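Local coordinates for protein vanadium-dependent haloperoxidase (Zobellia galactanivorans, PDB 4CIT) that probably catalyses the vanadate-dependent oxidation of iodide by peroxide, acting as a bacterial iodoperoxidase, at residues 32-37 with 139-144. Sequence-based numbering, arbitrary orientation.
Sequences EPINIT and MVWEGK
Ile34 and Ile36 supply the apolar half of this contact, meeting the indole of Trp141 obliquely at two points along its length. CG2 of Ile34, set anti to the backbone N by a chi1 of -65°, reaches the pyrrole carbon CD1 of Trp141 at 3.4 Å, while CD1 of the same isoleucine lies by CB and the backbone O of Trp141. Farther along the ring, Ile36 CD1 comes within 3.6 Å of Trp141 CZ2. Leu110 of helix 108-123 and Phe149 of helix 146-167 also touch the Trp141 side chain, and Ile34 packs on Leu148.

The polar half is largely carried by water. In the plane of the indole, NE1 of Trp141 donates to a water 3.0 Å away, which in turn donates to Asn35 O. The Lys144 chain, bent at its last two torsions, carries NZ to two waters that it donates to; one donates on to Pro33 O, the other also accepts from Asn35 N. Lys144 CE lies 3.3 Å from Pro33 O and near Glu32 OE1. Directly, Glu32 N makes a weak hydrogen bond to Lys144 O (3.4 Å); Glu32 OE1 stays 4.5 Å from Lys144 NZ, too far to pair with it as a salt bridge.

A leucine in place of Trp141 would probably leave the water at Asn35 O without its indole donor and Ile36 CD1 without its ring partner. Hydrophobic packing and bridging waters, more than direct bonds, thus join the extended segment before helix 38-55 to the C-terminal end of helix 128-144.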
ATOM      1  N   GLU A  32     -11.205  10.301 -34.850  1.00 18.40           N
ATOM      2  CA  GLU A  32     -10.166  10.986 -34.177  1.00 16.73           C
ATOM      3  C   GLU A  32      -9.343  10.052 -33.283  1.00 17.89           C
ATOM      4  O   GLU A  32      -9.875   9.064 -32.785  1.00 18.45           O
ATOM      5  CB  GLU A  32     -10.814  12.071 -33.352  1.00 16.71           C
ATOM      6  CG  GLU A  32     -11.396  13.157 -34.216  1.00 16.47           C
ATOM      7  CD  GLU A  32     -12.125  14.263 -33.438  1.00 18.84           C
ATOM      8  OE1 GLU A  32     -12.363  14.051 -32.233  1.00 20.76           O
ATOM      9  OE2 GLU A  32     -12.467  15.364 -34.002  1.00 17.29           O
ATOM     10  N   PRO A  33      -8.049  10.338 -33.131  1.00 18.89           N
ATOM     11  CA  PRO A  33      -7.274   9.487 -32.213  1.00 20.16           C
ATOM     12  C   PRO A  33      -7.679   9.783 -30.779  1.00 20.11           C
ATOM     13  O   PRO A  33      -8.192  10.882 -30.457  1.00 16.78           O
ATOM     14  CB  PRO A  33      -5.841   9.947 -32.434  1.00 24.86           C
ATOM     15  CG  PRO A  33      -5.935  11.374 -32.912  1.00 24.23           C
ATOM     16  CD  PRO A  33      -7.244  11.455 -33.676  1.00 21.86           C
ATOM     17  N   ILE A  34      -7.515   8.791 -29.909  1.00 17.75           N
ATOM     18  CA  ILE A  34      -7.833   8.992 -28.486  1.00 17.56           C
ATOM     19  C   ILE A  34      -6.507   9.008 -27.779  1.00 19.91           C
ATOM     20  O   ILE A  34      -5.722   8.037 -27.894  1.00 19.83           O
ATOM     21  CB  ILE A  34      -8.752   7.924 -27.924  1.00 18.59           C
ATOM     22  CG1 ILE A  34     -10.119   7.996 -28.599  1.00 18.06           C
ATOM     23  CG2 ILE A  34      -8.854   8.029 -26.382  1.00 19.51           C
ATOM     24  CD1 ILE A  34     -11.054   6.848 -28.335  1.00 17.64           C
ATOM     25  N   ASN A  35      -6.212  10.124 -27.102  1.00 17.30           N
ATOM     26  CA  ASN A  35      -4.921  10.304 -26.415  0.70 18.92           C
ATOM     27  C   ASN A  35      -5.120   9.936 -24.966  1.00 18.57           C
ATOM     28  O   ASN A  35      -5.843  10.632 -24.243  1.00 17.88           O
ATOM     29  CB  ASN A  35      -4.370  11.760 -26.475  0.70 23.96           C
ATOM     30  CG  ASN A  35      -2.968  11.921 -25.806  0.70 26.21           C
ATOM     31  OD1 ASN A  35      -2.079  11.038 -25.877  0.70 29.02           O
ATOM     32  ND2 ASN A  35      -2.797  13.043 -25.080  0.70 27.54           N
ATOM     33  N   ILE A  36      -4.496   8.847 -24.556  1.00 16.09           N
ATOM     34  CA  ILE A  36      -4.606   8.362 -23.208  1.00 16.22           C
ATOM     35  C   ILE A  36      -3.312   8.806 -22.551  1.00 17.83           C
ATOM     36  O   ILE A  36      -2.243   8.643 -23.088  1.00 20.76           O
ATOM     37  CB  ILE A  36      -4.685   6.831 -23.192  1.00 15.93           C
ATOM     38  CG1 ILE A  36      -5.913   6.345 -23.894  1.00 15.45           C
ATOM     39  CG2 ILE A  36      -4.691   6.333 -21.730  1.00 17.33           C
ATOM     40  CD1 ILE A  36      -7.214   6.831 -23.322  1.00 16.24           C
ATOM     41  N   THR A  37      -3.396   9.387 -21.371  1.00 18.21           N
ATOM     42  CA  THR A  37      -2.173   9.816 -20.693  1.00 18.27           C
ATOM     43  C   THR A  37      -2.084   9.150 -19.288  1.00 15.74           C
ATOM     44  O   THR A  37      -3.043   8.562 -18.789  1.00 15.69           O
ATOM     45  CB  THR A  37      -2.154  11.321 -20.461  1.00 22.14           C
ATOM     46  OG1 THR A  37      -3.321  11.639 -19.708  1.00 23.54           O
ATOM     47  CG2 THR A  37      -2.030  12.078 -21.841  1.00 26.38           C
ATOM     48  N   MET A 139     -17.857   8.366 -22.302  1.00 13.05           N
ATOM     49  CA  MET A 139     -18.695   9.231 -23.140  1.00 14.26           C
ATOM     50  C   MET A 139     -17.856  10.075 -24.078  1.00 13.73           C
ATOM     51  O   MET A 139     -18.176  10.224 -25.279  1.00 15.66           O
ATOM     52  CB  MET A 139     -19.632  10.127 -22.221  1.00 15.98           C
ATOM     53  CG  MET A 139     -20.482  11.025 -23.018  1.00 21.01           C
ATOM     54  SD  MET A 139     -21.410  12.194 -21.854  1.00 26.56           S
ATOM     55  CE  MET A 139     -22.379  10.966 -21.154  1.00 24.85           C
ATOM     56  N   VAL A 140     -16.694  10.573 -23.625  1.00 13.74           N
ATOM     57  CA  VAL A 140     -15.865  11.396 -24.469  1.00 15.82           C
ATOM     58  C   VAL A 140     -15.189  10.500 -25.496  1.00 16.27           C
ATOM     59  O   VAL A 140     -15.076  10.831 -26.685  1.00 16.23           O
ATOM     60  CB  VAL A 140     -14.781  12.097 -23.645  1.00 18.78           C
ATOM     61  CG1 VAL A 140     -13.744  12.751 -24.589  1.00 20.56           C
ATOM     62  CG2 VAL A 140     -15.443  13.171 -22.817  1.00 21.24           C
ATOM     63  N   TRP A 141     -14.707   9.334 -25.044  1.00 12.64           N
ATOM     64  CA  TRP A 141     -13.992   8.471 -25.986  1.00 13.21           C
ATOM     65  C   TRP A 141     -14.898   7.981 -27.103  1.00 12.20           C
ATOM     66  O   TRP A 141     -14.458   7.958 -28.284  1.00 14.86           O
ATOM     67  CB  TRP A 141     -13.445   7.246 -25.230  1.00 13.48           C
ATOM     68  CG  TRP A 141     -12.341   7.543 -24.290  1.00 14.80           C
ATOM     69  CD1 TRP A 141     -11.513   8.601 -24.288  1.00 14.65           C
ATOM     70  CD2 TRP A 141     -11.964   6.715 -23.128  1.00 14.37           C
ATOM     71  NE1 TRP A 141     -10.633   8.512 -23.179  1.00 18.22           N
ATOM     72  CE2 TRP A 141     -10.892   7.367 -22.479  1.00 14.96           C
ATOM     73  CE3 TRP A 141     -12.465   5.536 -22.590  1.00 13.45           C
ATOM     74  CZ2 TRP A 141     -10.256   6.824 -21.342  1.00 15.18           C
ATOM     75  CZ3 TRP A 141     -11.805   4.962 -21.452  1.00 14.94           C
ATOM     76  CH2 TRP A 141     -10.726   5.644 -20.839  1.00 12.94           C
ATOM     77  N   GLU A 142     -16.083   7.535 -26.721  1.00 13.61           N
ATOM     78  CA  GLU A 142     -17.098   6.960 -27.614  1.00 16.02           C
ATOM     79  C   GLU A 142     -17.508   8.036 -28.573  1.00 18.00           C
ATOM     80  O   GLU A 142     -17.711   7.757 -29.781  1.00 15.97           O
ATOM     81  CB  GLU A 142     -18.356   6.425 -26.916  1.00 20.35           C
ATOM     82  CG  GLU A 142     -19.237   5.601 -27.842  1.00 26.71           C
ATOM     83  CD  GLU A 142     -20.584   5.226 -27.237  1.00 39.85           C
ATOM     84  OE1 GLU A 142     -20.725   5.174 -25.988  1.00 48.74           O
ATOM     85  OE2 GLU A 142     -21.515   4.940 -28.014  1.00 52.22           O
ATOM     86  N   GLY A 143     -17.585   9.251 -28.074  1.00 16.06           N
ATOM     87  CA  GLY A 143     -17.885  10.395 -28.926  1.00 19.73           C
ATOM     88  C   GLY A 143     -16.880  10.766 -29.986  1.00 19.38           C
ATOM     89  O   GLY A 143     -17.283  11.253 -31.047  1.00 23.18           O
ATOM     90  N   LYS A 144     -15.592  10.563 -29.740  1.00 15.44           N
ATOM     91  CA  LYS A 144     -14.535  10.926 -30.622  1.00 17.41           C
ATOM     92  C   LYS A 144     -14.273   9.850 -31.673  1.00 15.75           C
ATOM     93  O   LYS A 144     -13.938  10.157 -32.795  1.00 14.54           O
ATOM     94  CB  LYS A 144     -13.207  11.002 -29.854  1.00 18.53           C
ATOM     95  CG  LYS A 144     -13.086  12.109 -28.868  1.00 23.10           C
ATOM     96  CD  LYS A 144     -11.642  12.184 -28.382  1.00 20.52           C
ATOM     97  CE  LYS A 144     -10.719  12.760 -29.463  1.00 22.80           C
ATOM     98  NZ  LYS A 144      -9.640  13.464 -28.717  1.00 27.22           N
TER
HETATM   99  O   HOH W   1      -7.885  13.802 -30.831  1.00 30.83           O
HETATM  100  O   HOH W   2      -8.370  12.096 -26.663  1.00 17.89           O
HETATM  101  O   HOH W   3      -8.524  10.605 -23.044  1.00 24.60           O